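Local atomic coordinates of predicted transcriptional regulator (Oenococcus oeni, PDB entry 3BY6), a protein that probably binds DNA and regulates transcription as a member of the GntR family of bacterial regulators. Residues Gln15-Ile20 against Lys57-Gln62. Sequence-based numbering, arbitrary orientation.
Sequences QLVDRI and KELEAQ
Val-17 overlaps Leu-59, the two side chains running past one another head to tail, its CG1 lying 3.7 Å from Leu-59 CD1, where the backbones of 15-20 and 57-62 come nearest, 5.9 Å between the CA atoms of these two residues. Its two methyls divide the work. With chi1 at 168°, CG1 stands opposite the backbone N and faces Leu-59 and the amide of Gln-62, while CG2 lies 3.8 Å from Glu-58 CB and meets the aliphatic part of that side chain at about a right angle. Ile-20, one turn further along, crosses Leu-59 at a similar angle, and Ile-20 CD1 is 4.0 Å from Leu-59 CD2. Helix packing of this kind builds the winged helix-turn-helix domain of the GntR family: the first helix, 12-25, packs on helix 49-61, expected to serve as recognition helix in GntR proteins, and the axes of 15-20 and 57-61 pass 9.8 Å apart at -53°. Leu-59 also touches Val-64, in the loop leading to the wing strands, and Val-17 reaches Ala-55 one turn back. Cutting Leu-59 down to an alanine would probably leave Val-17 CG1 and Ile-20 CD1 without the methyls they pack on and open a gap between the helices. At the margin, Gln-62 NE2 donates a nearly straight hydrogen bond to Glu-58 OE2, its modelled length of 2.5 Å doubtfully short, and the same amide nitrogen sits 3.9 Å from Val-17 CG1.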
ATOM      1  N   GLN D  15      -7.553  -1.181  10.846  1.00 41.69           N
ATOM      2  CA  GLN D  15      -8.005  -1.902   9.666  1.00 41.08           C
ATOM      3  C   GLN D  15      -9.538  -1.966   9.610  1.00 40.45           C
ATOM      4  O   GLN D  15     -10.127  -1.980   8.531  1.00 39.94           O
ATOM      5  CB  GLN D  15      -7.397  -3.286   9.614  1.00 41.00           C
ATOM      6  CG  GLN D  15      -5.846  -3.265   9.534  1.00 42.27           C
ATOM      7  CD  GLN D  15      -5.234  -4.642   9.436  1.00 40.98           C
ATOM      8  OE1 GLN D  15      -5.770  -5.532   8.773  1.00 39.11           O
ATOM      9  NE2 GLN D  15      -4.095  -4.822  10.097  1.00 42.49           N
ATOM     10  N   LEU D  16     -10.178  -2.031  10.767  1.00 40.27           N
ATOM     11  CA  LEU D  16     -11.636  -2.026  10.817  1.00 41.06           C
ATOM     12  C   LEU D  16     -12.208  -0.623  10.582  1.00 40.60           C
ATOM     13  O   LEU D  16     -13.218  -0.495   9.919  1.00 40.45           O
ATOM     14  CB  LEU D  16     -12.152  -2.551  12.155  1.00 41.32           C
ATOM     15  CG  LEU D  16     -13.682  -2.591  12.328  1.00 40.11           C
ATOM     16  CD1 LEU D  16     -14.391  -3.294  11.170  1.00 36.76           C
ATOM     17  CD2 LEU D  16     -13.971  -3.292  13.668  1.00 40.53           C
ATOM     18  N   VAL D  17     -11.566   0.395  11.145  1.00 40.63           N
ATOM     19  CA  VAL D  17     -11.870   1.792  10.806  1.00 41.14           C
ATOM     20  C   VAL D  17     -11.818   1.944   9.283  1.00 41.41           C
ATOM     21  O   VAL D  17     -12.760   2.506   8.684  1.00 41.56           O
ATOM     22  CB  VAL D  17     -10.894   2.822  11.526  1.00 41.55           C
ATOM     23  CG1 VAL D  17     -11.013   4.282  10.959  1.00 40.34           C
ATOM     24  CG2 VAL D  17     -11.105   2.823  13.065  1.00 39.50           C
ATOM     25  N   ASP D  18     -10.761   1.422   8.652  1.00 40.90           N
ATOM     26  CA  ASP D  18     -10.596   1.560   7.195  1.00 40.49           C
ATOM     27  C   ASP D  18     -11.719   0.850   6.494  1.00 40.57           C
ATOM     28  O   ASP D  18     -12.232   1.303   5.449  1.00 39.24           O
ATOM     29  CB  ASP D  18      -9.314   0.901   6.663  1.00 41.36           C
ATOM     30  CG  ASP D  18      -8.002   1.554   7.150  1.00 41.64           C
ATOM     31  OD1 ASP D  18      -7.977   2.687   7.662  1.00 40.92           O
ATOM     32  OD2 ASP D  18      -6.966   0.866   7.002  1.00 43.55           O
ATOM     33  N   ARG D  19     -12.068  -0.330   7.010  1.00 40.89           N
ATOM     34  CA  ARG D  19     -13.050  -1.169   6.309  1.00 41.10           C
ATOM     35  C   ARG D  19     -14.390  -0.456   6.301  1.00 39.62           C
ATOM     36  O   ARG D  19     -15.072  -0.381   5.267  1.00 39.34           O
ATOM     37  CB  ARG D  19     -13.206  -2.549   6.964  1.00 40.78           C
ATOM     38  CG  ARG D  19     -14.283  -3.411   6.336  1.00 41.58           C
ATOM     39  CD  ARG D  19     -14.479  -4.703   7.164  1.00 45.09           C
ATOM     40  NE  ARG D  19     -15.195  -5.778   6.463  1.00 49.06           N
ATOM     41  CZ  ARG D  19     -14.704  -6.498   5.446  1.00 51.14           C
ATOM     42  NH1 ARG D  19     -13.495  -6.246   4.941  1.00 53.66           N
ATOM     43  NH2 ARG D  19     -15.439  -7.466   4.903  1.00 50.70           N
ATOM     44  N   ILE D  20     -14.770   0.057   7.456  1.00 38.39           N
ATOM     45  CA  ILE D  20     -16.080   0.716   7.566  1.00 38.90           C
ATOM     46  C   ILE D  20     -16.194   2.010   6.744  1.00 39.37           C
ATOM     47  O   ILE D  20     -17.231   2.250   6.093  1.00 38.32           O
ATOM     48  CB  ILE D  20     -16.490   0.917   9.051  1.00 38.87           C
ATOM     49  CG1 ILE D  20     -16.940  -0.455   9.632  1.00 38.35           C
ATOM     50  CG2 ILE D  20     -17.591   1.953   9.170  1.00 37.60           C
ATOM     51  CD1 ILE D  20     -16.914  -0.569  11.151  1.00 37.33           C
ATOM     52  N   LYS D  57     -14.803   4.179  18.382  1.00 45.68           N
ATOM     53  CA  LYS D  57     -14.356   5.421  18.983  1.00 46.62           C
ATOM     54  C   LYS D  57     -13.602   6.339  17.984  1.00 46.43           C
ATOM     55  O   LYS D  57     -13.801   7.557  17.982  1.00 46.33           O
ATOM     56  CB  LYS D  57     -13.501   5.063  20.192  1.00 46.59           C
ATOM     57  CG  LYS D  57     -12.900   6.230  20.947  1.00 48.97           C
ATOM     58  CD  LYS D  57     -12.001   5.720  22.081  1.00 48.94           C
ATOM     59  CE  LYS D  57     -11.339   6.865  22.846  1.00 51.85           C
ATOM     60  NZ  LYS D  57     -10.466   7.668  21.947  1.00 53.34           N
ATOM     61  N   GLU D  58     -12.767   5.740  17.131  1.00 46.19           N
ATOM     62  CA  GLU D  58     -12.005   6.462  16.090  1.00 45.76           C
ATOM     63  C   GLU D  58     -12.875   6.859  14.881  1.00 45.57           C
ATOM     64  O   GLU D  58     -12.733   7.952  14.317  1.00 45.72           O
ATOM     65  CB  GLU D  58     -10.816   5.594  15.625  1.00 45.49           C
ATOM     66  CG  GLU D  58      -9.953   6.167  14.469  1.00 46.71           C
ATOM     67  CD  GLU D  58      -9.244   7.477  14.808  1.00 48.22           C
ATOM     68  OE1 GLU D  58      -8.942   7.686  15.999  1.00 51.02           O
ATOM     69  OE2 GLU D  58      -9.003   8.313  13.896  1.00 46.39           O
ATOM     70  N   LEU D  59     -13.720   5.949  14.422  1.00 45.25           N
ATOM     71  CA  LEU D  59     -14.686   6.292  13.384  1.00 45.30           C
ATOM     72  C   LEU D  59     -15.496   7.524  13.848  1.00 45.47           C
ATOM     73  O   LEU D  59     -15.836   8.371  13.048  1.00 44.45           O
ATOM     74  CB  LEU D  59     -15.662   5.125  13.114  1.00 45.37           C
ATOM     75  CG  LEU D  59     -15.567   4.168  11.902  1.00 44.13           C
ATOM     76  CD1 LEU D  59     -14.679   4.641  10.763  1.00 41.10           C
ATOM     77  CD2 LEU D  59     -15.200   2.801  12.343  1.00 39.41           C
ATOM     78  N   GLU D  60     -15.802   7.603  15.137  1.00 45.87           N
ATOM     79  CA  GLU D  60     -16.582   8.726  15.646  1.00 47.42           C
ATOM     80  C   GLU D  60     -15.797  10.061  15.657  1.00 47.07           C
ATOM     81  O   GLU D  60     -16.339  11.107  15.258  1.00 46.69           O
ATOM     82  CB  GLU D  60     -17.145   8.403  17.023  1.00 47.56           C
ATOM     83  CG  GLU D  60     -18.163   9.415  17.462  1.00 51.55           C
ATOM     84  CD  GLU D  60     -19.106   8.886  18.518  1.00 56.21           C
ATOM     85  OE1 GLU D  60     -18.804   7.792  19.059  1.00 58.48           O
ATOM     86  OE2 GLU D  60     -20.132   9.571  18.793  1.00 57.29           O
ATOM     87  N   ALA D  61     -14.527  10.001  16.080  1.00 47.13           N
ATOM     88  CA  ALA D  61     -13.582  11.135  15.998  1.00 46.62           C
ATOM     89  C   ALA D  61     -13.432  11.685  14.582  1.00 46.79           C
ATOM     90  O   ALA D  61     -13.254  12.893  14.384  1.00 47.57           O
ATOM     91  CB  ALA D  61     -12.244  10.712  16.512  1.00 46.78           C
ATOM     92  N   GLN D  62     -13.495  10.798  13.588  1.00 46.68           N
ATOM     93  CA  GLN D  62     -13.431  11.211  12.178  1.00 46.12           C
ATOM     94  C   GLN D  62     -14.793  11.564  11.615  1.00 46.17           C
ATOM     95  O   GLN D  62     -14.936  11.731  10.403  1.00 45.90           O
ATOM     96  CB  GLN D  62     -12.788  10.104  11.344  1.00 46.59           C
ATOM     97  CG  GLN D  62     -11.395   9.720  11.830  1.00 45.64           C
ATOM     98  CD  GLN D  62     -10.745   8.680  10.993  1.00 44.48           C
ATOM     99  OE1 GLN D  62     -11.039   8.536   9.820  1.00 46.70           O
ATOM    100  NE2 GLN D  62      -9.808   7.944  11.593  1.00 43.77           N
TER